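Local structure of dihydrodipicolinate synthase (Bacillus clausii KSM-K16, 3E96) at residues 10-15 with 47-52; 38-43 with 79-84; 246-251 with 262-267. The protein probably catalyses the formation of 4-hydroxy-tetrahydrodipicolinate, a dihydrodipicolinate synthase (DapA) family reaction expected to proceed through a Schiff base with the substrate. All coordinates share one frame; numbering follows the deposited sequence.

Contact 1: residues 10-15 with 47-52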
loop_
_atom_site.group_PDB
_atom_site.type_symbol
_atom_site.label_atom_id
_atom_site.label_comp_id
_atom_site.label_asym_id
_atom_site.label_seq_id
_atom_site.Cartn_x
_atom_site.Cartn_y
_atom_site.Cartn_z
ATOM N N LYS B 10 9.114 -5.470 -27.745
ATOM C CA LYS B 10 10.366 -4.919 -28.243
ATOM C C LYS B 10 10.410 -3.414 -28.038
ATOM O O LYS B 10 11.440 -2.865 -27.656
ATOM C CB LYS B 10 10.533 -5.237 -29.731
ATOM C CG LYS B 10 10.620 -6.720 -30.034
ATOM C CD LYS B 10 11.873 -7.336 -29.434
ATOM C CE LYS B 10 11.860 -8.850 -29.583
ATOM N NZ LYS B 10 11.669 -9.257 -31.006
ATOM N N ALA B 11 9.286 -2.755 -28.293
ATOM C CA ALA B 11 9.191 -1.307 -28.137
ATOM C C ALA B 11 9.365 -0.894 -26.676
ATOM O O ALA B 11 9.725 0.245 -26.387
ATOM C CB ALA B 11 7.848 -0.817 -28.656
ATOM N N LEU B 12 9.097 -1.823 -25.761
ATOM C CA LEU B 12 9.221 -1.554 -24.328
ATOM C C LEU B 12 10.640 -1.745 -23.798
ATOM O O LEU B 12 10.925 -1.421 -22.642
ATOM C CB LEU B 12 8.252 -2.441 -23.543
ATOM C CG LEU B 12 6.776 -2.063 -23.699
ATOM C CD1 LEU B 12 5.890 -3.167 -23.146
ATOM C CD2 LEU B 12 6.514 -0.739 -22.979
ATOM N N GLU B 13 11.524 -2.277 -24.637
ATOM C CA GLU B 13 12.918 -2.481 -24.248
ATOM C C GLU B 13 13.653 -1.174 -24.518
ATOM O O GLU B 13 14.417 -1.041 -25.478
ATOM C CB GLU B 13 13.532 -3.633 -25.049
ATOM C CG GLU B 13 12.780 -4.945 -24.853
ATOM C CD GLU B 13 13.431 -6.114 -25.565
ATOM O OE1 GLU B 13 14.029 -5.898 -26.637
ATOM O OE2 GLU B 13 13.331 -7.249 -25.057
ATOM N N THR B 14 13.398 -0.203 -23.650
ATOM C CA THR B 14 13.983 1.123 -23.762
ATOM C C THR B 14 13.734 1.798 -22.413
ATOM O O THR B 14 13.491 1.116 -21.421
ATOM C CB THR B 14 13.278 1.918 -24.894
ATOM O OG1 THR B 14 13.889 3.203 -25.047
ATOM C CG2 THR B 14 11.791 2.093 -24.576
ATOM N N ILE B 15 13.800 3.121 -22.372
ATOM C CA ILE B 15 13.554 3.849 -21.131
ATOM C C ILE B 15 12.055 4.106 -20.966
ATOM O O ILE B 15 11.406 4.612 -21.882
ATOM C CB ILE B 15 14.246 5.238 -21.129
ATOM C CG1 ILE B 15 15.767 5.084 -21.175
ATOM C CG2 ILE B 15 13.826 6.029 -19.889
ATOM C CD1 ILE B 15 16.486 6.387 -21.509
ATOM N N ILE B 47 12.683 10.108 -25.042
ATOM C CA ILE B 47 11.965 9.057 -24.321
ATOM C C ILE B 47 10.741 8.646 -25.138
ATOM O O ILE B 47 9.901 9.485 -25.480
ATOM C CB ILE B 47 11.533 9.535 -22.918
ATOM C CG1 ILE B 47 12.725 10.177 -22.198
ATOM C CG2 ILE B 47 11.014 8.357 -22.104
ATOM C CD1 ILE B 47 13.952 9.289 -22.093
ATOM N N ASP B 48 10.646 7.353 -25.442
ATOM C CA ASP B 48 9.559 6.837 -26.267
ATOM C C ASP B 48 8.469 6.052 -25.545
ATOM O O ASP B 48 7.560 5.520 -26.183
ATOM C CB ASP B 48 10.140 5.986 -27.402
ATOM C CG ASP B 48 11.269 6.694 -28.140
ATOM O OD1 ASP B 48 11.145 7.910 -28.397
ATOM O OD2 ASP B 48 12.279 6.035 -28.464
ATOM N N VAL B 49 8.571 5.964 -24.223
ATOM C CA VAL B 49 7.569 5.279 -23.415
ATOM C C VAL B 49 7.331 6.149 -22.188
ATOM O O VAL B 49 8.276 6.514 -21.487
ATOM C CB VAL B 49 8.045 3.882 -22.946
ATOM C CG1 VAL B 49 6.975 3.241 -22.066
ATOM C CG2 VAL B 49 8.336 2.991 -24.149
ATOM N N ILE B 50 6.076 6.508 -21.945
ATOM C CA ILE B 50 5.749 7.330 -20.789
ATOM C C ILE B 50 4.700 6.576 -19.980
ATOM O O ILE B 50 3.798 5.947 -20.541
ATOM C CB ILE B 50 5.249 8.731 -21.218
ATOM C CG1 ILE B 50 5.153 9.636 -19.985
ATOM C CG2 ILE B 50 3.921 8.621 -21.961
ATOM C CD1 ILE B 50 4.930 11.104 -20.306
ATOM N N VAL B 51 4.830 6.633 -18.659
ATOM C CA VAL B 51 3.945 5.886 -17.782
ATOM C C VAL B 51 3.137 6.710 -16.782
ATOM O O VAL B 51 3.520 6.842 -15.620
ATOM C CB VAL B 51 4.761 4.829 -16.999
ATOM C CG1 VAL B 51 3.837 3.879 -16.254
ATOM C CG2 VAL B 51 5.662 4.062 -17.956
ATOM N N PRO B 52 2.004 7.276 -17.220
ATOM C CA PRO B 52 1.193 8.064 -16.288
ATOM C C PRO B 52 0.672 7.126 -15.198
ATOM O O PRO B 52 0.550 5.918 -15.415
ATOM C CB PRO B 52 0.073 8.610 -17.174
ATOM C CG PRO B 52 -0.051 7.560 -18.261
ATOM C CD PRO B 52 1.402 7.253 -18.564
HETATM O O HOH W 1 12.438 5.557 -24.261
HETATM O O HOH W 2 12.800 3.482 -28.001
#

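Contact 2: residues 38-43 with 79-84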
loop_
_atom_site.group_PDB
_atom_site.type_symbol
_atom_site.label_atom_id
_atom_site.label_comp_id
_atom_site.label_asym_id
_atom_site.label_seq_id
_atom_site.Cartn_x
_atom_site.Cartn_y
_atom_site.Cartn_z
ATOM N N THR B 38 5.827 18.790 -18.448
ATOM C CA THR B 38 6.590 17.618 -18.034
ATOM C C THR B 38 6.547 16.554 -19.125
ATOM O O THR B 38 7.573 15.978 -19.492
ATOM C CB THR B 38 6.019 17.034 -16.730
ATOM O OG1 THR B 38 6.057 18.037 -15.709
ATOM C CG2 THR B 38 6.832 15.832 -16.280
ATOM N N VAL B 39 5.354 16.295 -19.641
ATOM C CA VAL B 39 5.189 15.319 -20.708
ATOM C C VAL B 39 6.050 15.723 -21.904
ATOM O O VAL B 39 6.748 14.887 -22.481
ATOM C CB VAL B 39 3.717 15.228 -21.152
ATOM C CG1 VAL B 39 3.606 14.398 -22.429
ATOM C CG2 VAL B 39 2.881 14.608 -20.041
ATOM N N ASP B 40 5.999 17.003 -22.275
ATOM C CA ASP B 40 6.791 17.491 -23.406
ATOM C C ASP B 40 8.288 17.318 -23.168
ATOM O O ASP B 40 9.005 16.837 -24.041
ATOM C CB ASP B 40 6.506 18.975 -23.691
ATOM C CG ASP B 40 5.121 19.212 -24.267
ATOM O OD1 ASP B 40 4.548 18.277 -24.870
ATOM O OD2 ASP B 40 4.612 20.348 -24.132
ATOM N N ARG B 41 8.764 17.707 -21.990
ATOM C CA ARG B 41 10.187 17.577 -21.689
ATOM C C ARG B 41 10.640 16.130 -21.836
ATOM O O ARG B 41 11.732 15.851 -22.334
ATOM C CB ARG B 41 10.487 18.060 -20.269
ATOM C CG ARG B 41 11.969 18.006 -19.917
ATOM C CD ARG B 41 12.248 18.566 -18.534
ATOM N NE ARG B 41 11.824 19.956 -18.420
ATOM C CZ ARG B 41 10.752 20.360 -17.747
ATOM N NH1 ARG B 41 9.988 19.479 -17.115
ATOM N NH2 ARG B 41 10.440 21.650 -17.714
ATOM N N ILE B 42 9.789 15.208 -21.404
ATOM C CA ILE B 42 10.113 13.792 -21.484
ATOM C C ILE B 42 10.126 13.251 -22.914
ATOM O O ILE B 42 11.159 12.783 -23.398
ATOM C CB ILE B 42 9.118 12.957 -20.634
ATOM C CG1 ILE B 42 9.340 13.265 -19.149
ATOM C CG2 ILE B 42 9.286 11.465 -20.928
ATOM C CD1 ILE B 42 8.332 12.615 -18.213
ATOM N N VAL B 43 8.987 13.333 -23.592
ATOM C CA VAL B 43 8.873 12.795 -24.943
ATOM C C VAL B 43 9.594 13.550 -26.049
ATOM O O VAL B 43 9.902 12.969 -27.086
ATOM C CB VAL B 43 7.393 12.623 -25.343
ATOM C CG1 VAL B 43 6.695 11.708 -24.342
ATOM C CG2 VAL B 43 6.710 13.971 -25.412
ATOM N N HIS B 79 0.064 12.748 -27.928
ATOM C CA HIS B 79 -0.444 12.620 -29.289
ATOM C C HIS B 79 0.457 11.847 -30.251
ATOM O O HIS B 79 0.954 12.394 -31.237
ATOM C CB HIS B 79 -0.791 14.001 -29.871
ATOM C CG HIS B 79 0.339 14.981 -29.860
ATOM N ND1 HIS B 79 1.487 14.808 -30.602
ATOM C CD2 HIS B 79 0.485 16.163 -29.215
ATOM C CE1 HIS B 79 2.290 15.840 -30.417
ATOM N NE2 HIS B 79 1.706 16.677 -29.580
ATOM N N GLY B 80 0.664 10.567 -29.947
ATOM C CA GLY B 80 1.466 9.704 -30.802
ATOM C C GLY B 80 2.982 9.745 -30.712
ATOM O O GLY B 80 3.644 8.888 -31.296
ATOM N N ARG B 81 3.541 10.716 -29.998
ATOM C CA ARG B 81 4.994 10.826 -29.876
ATOM C C ARG B 81 5.656 9.717 -29.053
ATOM O O ARG B 81 6.876 9.560 -29.085
ATOM C CB ARG B 81 5.375 12.184 -29.285
ATOM C CG ARG B 81 5.101 13.370 -30.208
ATOM C CD ARG B 81 5.545 14.679 -29.569
ATOM N NE ARG B 81 4.816 14.960 -28.333
ATOM C CZ ARG B 81 5.026 16.026 -27.568
ATOM N NH1 ARG B 81 5.946 16.917 -27.907
ATOM N NH2 ARG B 81 4.318 16.203 -26.460
ATOM N N ALA B 82 4.861 8.957 -28.310
ATOM C CA ALA B 82 5.409 7.878 -27.495
ATOM C C ALA B 82 4.317 6.916 -27.073
ATOM O O ALA B 82 3.133 7.234 -27.157
ATOM C CB ALA B 82 6.103 8.458 -26.251
ATOM N N LEU B 83 4.718 5.730 -26.632
ATOM C CA LEU B 83 3.758 4.745 -26.162
ATOM C C LEU B 83 3.301 5.217 -24.792
ATOM O O LEU B 83 4.104 5.722 -24.005
ATOM C CB LEU B 83 4.408 3.365 -26.029
ATOM C CG LEU B 83 4.748 2.623 -27.323
ATOM C CD1 LEU B 83 5.462 1.315 -26.997
ATOM C CD2 LEU B 83 3.464 2.355 -28.095
ATOM N N VAL B 84 2.012 5.060 -24.513
ATOM C CA VAL B 84 1.454 5.463 -23.231
ATOM C C VAL B 84 1.044 4.215 -22.459
ATOM O O VAL B 84 0.173 3.468 -22.896
ATOM C CB VAL B 84 0.220 6.372 -23.427
ATOM C CG1 VAL B 84 -0.405 6.712 -22.080
ATOM C CG2 VAL B 84 0.632 7.644 -24.152
#

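Contact 3: residues 246-251 with 262-267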
loop_
_atom_site.group_PDB
_atom_site.type_symbol
_atom_site.label_atom_id
_atom_site.label_comp_id
_atom_site.label_asym_id
_atom_site.label_seq_id
_atom_site.Cartn_x
_atom_site.Cartn_y
_atom_site.Cartn_z
ATOM N N VAL B 246 24.301 8.280 -9.684
ATOM C CA VAL B 246 24.058 7.630 -8.394
ATOM C C VAL B 246 23.737 8.530 -7.193
ATOM O O VAL B 246 22.787 8.262 -6.454
ATOM C CB VAL B 246 25.230 6.697 -8.007
ATOM C CG1 VAL B 246 25.015 6.145 -6.598
ATOM C CG2 VAL B 246 25.313 5.547 -8.993
ATOM N N PRO B 247 24.518 9.598 -6.975
ATOM C CA PRO B 247 24.235 10.473 -5.832
ATOM C C PRO B 247 22.798 11.001 -5.815
ATOM O O PRO B 247 22.184 11.119 -4.754
ATOM C CB PRO B 247 25.269 11.588 -5.990
ATOM C CG PRO B 247 26.430 10.872 -6.623
ATOM C CD PRO B 247 25.746 10.023 -7.673
ATOM N N PHE B 248 22.269 11.310 -6.993
ATOM C CA PHE B 248 20.908 11.814 -7.108
ATOM C C PHE B 248 19.919 10.727 -6.699
ATOM O O PHE B 248 18.966 10.985 -5.958
ATOM C CB PHE B 248 20.623 12.248 -8.547
ATOM C CG PHE B 248 19.266 12.877 -8.738
ATOM C CD1 PHE B 248 18.981 14.125 -8.194
ATOM C CD2 PHE B 248 18.279 12.222 -9.467
ATOM C CE1 PHE B 248 17.727 14.718 -8.375
ATOM C CE2 PHE B 248 17.022 12.801 -9.656
ATOM C CZ PHE B 248 16.747 14.052 -9.107
ATOM N N GLU B 249 20.147 9.511 -7.187
ATOM C CA GLU B 249 19.265 8.400 -6.858
ATOM C C GLU B 249 19.338 8.053 -5.373
ATOM O O GLU B 249 18.325 7.695 -4.767
ATOM C CB GLU B 249 19.606 7.181 -7.724
ATOM C CG GLU B 249 19.236 7.377 -9.195
ATOM C CD GLU B 249 17.738 7.575 -9.393
ATOM O OE1 GLU B 249 16.974 6.618 -9.154
ATOM O OE2 GLU B 249 17.316 8.689 -9.777
ATOM N N ASP B 250 20.524 8.170 -4.778
ATOM C CA ASP B 250 20.655 7.878 -3.354
ATOM C C ASP B 250 19.929 8.926 -2.519
ATOM O O ASP B 250 19.350 8.606 -1.480
ATOM C CB ASP B 250 22.126 7.805 -2.937
ATOM C CG ASP B 250 22.804 6.548 -3.436
ATOM O OD1 ASP B 250 22.100 5.539 -3.658
ATOM O OD2 ASP B 250 24.042 6.562 -3.591
ATOM N N LEU B 251 19.946 10.175 -2.976
ATOM C CA LEU B 251 19.264 11.239 -2.251
ATOM C C LEU B 251 17.752 11.008 -2.311
ATOM O O LEU B 251 17.040 11.242 -1.333
ATOM C CB LEU B 251 19.616 12.599 -2.849
ATOM C CG LEU B 251 19.080 13.831 -2.115
ATOM C CD1 LEU B 251 19.408 13.753 -0.629
ATOM C CD2 LEU B 251 19.696 15.081 -2.736
ATOM N N VAL B 262 9.700 13.885 -3.925
ATOM C CA VAL B 262 9.925 15.243 -3.454
ATOM C C VAL B 262 11.301 15.780 -3.867
ATOM O O VAL B 262 11.431 16.964 -4.170
ATOM C CB VAL B 262 9.715 15.356 -1.920
ATOM C CG1 VAL B 262 10.713 14.489 -1.178
ATOM C CG2 VAL B 262 9.814 16.820 -1.494
ATOM N N VAL B 263 12.318 14.920 -3.899
ATOM C CA VAL B 263 13.654 15.357 -4.324
ATOM C C VAL B 263 13.596 15.785 -5.795
ATOM O O VAL B 263 14.194 16.795 -6.189
ATOM C CB VAL B 263 14.709 14.230 -4.169
ATOM C CG1 VAL B 263 15.999 14.605 -4.903
ATOM C CG2 VAL B 263 15.005 14.000 -2.692
ATOM N N ILE B 264 12.874 15.014 -6.606
ATOM C CA ILE B 264 12.728 15.337 -8.021
ATOM C C ILE B 264 12.040 16.697 -8.193
ATOM O O ILE B 264 12.502 17.551 -8.963
ATOM C CB ILE B 264 11.894 14.260 -8.762
ATOM C CG1 ILE B 264 12.703 12.968 -8.884
ATOM C CG2 ILE B 264 11.496 14.754 -10.150
ATOM C CD1 ILE B 264 11.945 11.826 -9.534
ATOM N N LYS B 265 10.943 16.900 -7.470
ATOM C CA LYS B 265 10.199 18.152 -7.573
ATOM C C LYS B 265 10.956 19.386 -7.106
ATOM O O LYS B 265 10.880 20.441 -7.743
ATOM C CB LYS B 265 8.862 18.038 -6.832
ATOM C CG LYS B 265 7.856 17.142 -7.561
ATOM C CD LYS B 265 6.459 17.202 -6.954
ATOM C CE LYS B 265 5.475 16.390 -7.796
ATOM N NZ LYS B 265 4.119 16.278 -7.167
ATOM N N GLU B 266 11.688 19.276 -6.006
ATOM C CA GLU B 266 12.428 20.439 -5.530
ATOM C C GLU B 266 13.649 20.692 -6.410
ATOM O O GLU B 266 14.093 21.832 -6.550
ATOM C CB GLU B 266 12.802 20.269 -4.058
ATOM C CG GLU B 266 11.566 20.312 -3.165
ATOM C CD GLU B 266 11.858 20.660 -1.722
ATOM O OE1 GLU B 266 12.911 21.281 -1.449
ATOM O OE2 GLU B 266 11.017 20.328 -0.859
ATOM N N ALA B 267 14.172 19.639 -7.030
ATOM C CA ALA B 267 15.311 19.788 -7.932
ATOM C C ALA B 267 14.822 20.487 -9.208
ATOM O O ALA B 267 15.484 21.399 -9.722
ATOM C CB ALA B 267 15.897 18.423 -8.273
#

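Contact 1: residues 10-15 with 47-52
The CA atoms of Ile-15 and Ile-47 lie 6.3 Å apart where the loop leading into the first strand of a (beta/alpha)8 TIM barrel comes beside the chain entering the second. Direct contact is van der Waals packing, mostly apolar, and centres on Val-49, whose CB is directed toward 10-15. Its CB rests 3.6 Å from Ile-15 O, and its methyls serve different neighbours. With CG1 anti to the backbone N (chi1 178°), CG2 stands beside that N and lies 3.6 Å from Thr-14 CG2; it also approaches the carbonyl oxygen of Ala-11. CG1 meets Leu-12 CD2 at 4.1 Å, the two side chains crossing at about a right angle. Ile-47 CD1 reaches both Ile-15 CG2 and Ile-15 CD1 at 3.9 Å, touching two branches of one side chain; Ala-223 and Leu-227 of helix 220-231 also pack on Ile-15. The buried Val-49 N has no partner in the model. Polar linkage between the segments instead runs through water. One molecule hydrogen-bonds with Thr-14 OG1, donates to Ile-15 O and accepts from Asp-48 N at 2.8 Å. A second joins Thr-14 OG1 to the Asp-48 carboxylate, donating to Asp-48 OD2 across 2.6 Å.

Contact 2: residues 38-43 with 79-84
Arg-81 NH2 donates to Asp-40 OD1 across 2.6 Å, the charged bond of a salt bridge between a loop and helix 32-43. Three measurements show how well it is aimed: the N-H...O angle is 173°, OD1 lies in the guanidinium plane, and the hydrogen arrives nearly along the C-O axis. The carboxylate itself is turned 72° from the guanidinium, so the pair meets through one oxygen and one nitrogen rather than as a flat bidentate pair. The opposing charges have further partners, Asp-44 at Arg-81 NH1 and Lys-36 at Asp-40 OD2, which makes a small charge network likely to steady both ends.

Packing covers both faces of the guanidinium. Val-43 CG2 sits over the centre of one face, 3.4 Å from Arg-81 CZ, while His-79 NE2 stands 3.7 Å above the plane on the opposite side, offset toward the rim. A bend at CG-CD (chi3 -62°) directs the head between these groups, and Arg-81 NE donates to the carbonyl of Val-78, limiting its rotation. Replacing Arg-81 by a methionine would probably leave Asp-40 and Asp-44 without this cationic mate and the Val-78 carbonyl without its NE donor.

The other methyl of Val-43, CG1, meets Ala-82 CB at 3.8 Å, extending the apolar contact to the residue just before strand 83-88. On the helix, Val-39 packs against Tyr-77 and Val-78 of helix 64-78. Helix 32-43 is thus tied to the turn that follows its neighbouring helix, an alpha-beta turn at the N-terminal end of the strands, the end of a TIM barrel that lies opposite the catalytic one.

Contact 3: residues 246-251 with 262-267
Phe-248 and Leu-251 pack against Val-263, Ile-264 and Ala-267 where helices 235-252 and 262-270 meet in the helical region that follows the TIM barrel in the dihydrodipicolinate synthase family. The two short axes approach to 10.4 Å at 120° between their N-to-C directions, so the helices run neither parallel nor fully antiparallel.

Ring-to-aliphatic contacts belong to Phe-248. With CG anti to the backbone N (chi1 -176°), the ring extends across to the second helix, where CE1 lies 3.9 Å from Val-263 CG1. The same CE1 takes Ala-267 CB at its edge, near the ring plane, at 4.1 Å, and CZ reaches Ile-264 CG1 with the side chains crossing at about a right angle. Leu-296 of helix 287-299 and Trp-300, its ring inclined at about 45°, pack on Phe-248 as well.

The aliphatic contact pairs Leu-251 CG with Val-263 CG2 at 4.1 Å. Leu-292 and Val-293 touch Leu-251 too, making the third helix part of this core.

One backbone polar atom takes part in the packing: Leu-251 O accepts a hydrogen bond from Asn-259 ND2, and the Val-263 CG2 methyl packs 3.7 Å from that same oxygen.

In the fold
Contacts 1 and 2 form one continuous patch, their centres about 10 Å apart. Pairing at strands 49-50 and 83-88 joins them: Asp-48 O to Leu-83 N (2.9 Å) and Ile-50 N to Leu-83 O (3.0 Å) are probable hydrogen bonds. Contact 3 stands apart, its centre about 22 Å from both others, with nearest atoms about 11 Å from contact 1 and about 8 Å from contact 2. Contacts 1 and 3 approach the predicted catalytic site: the side chain of Val-49 is about 6 Å from that of Lys-167, the predicted Schiff-base lysine, and that of Ile-264 about 4 Å from the side chain of Thr-56, a predicted pyruvate-binding residue. Contact 2 lies away from these positions.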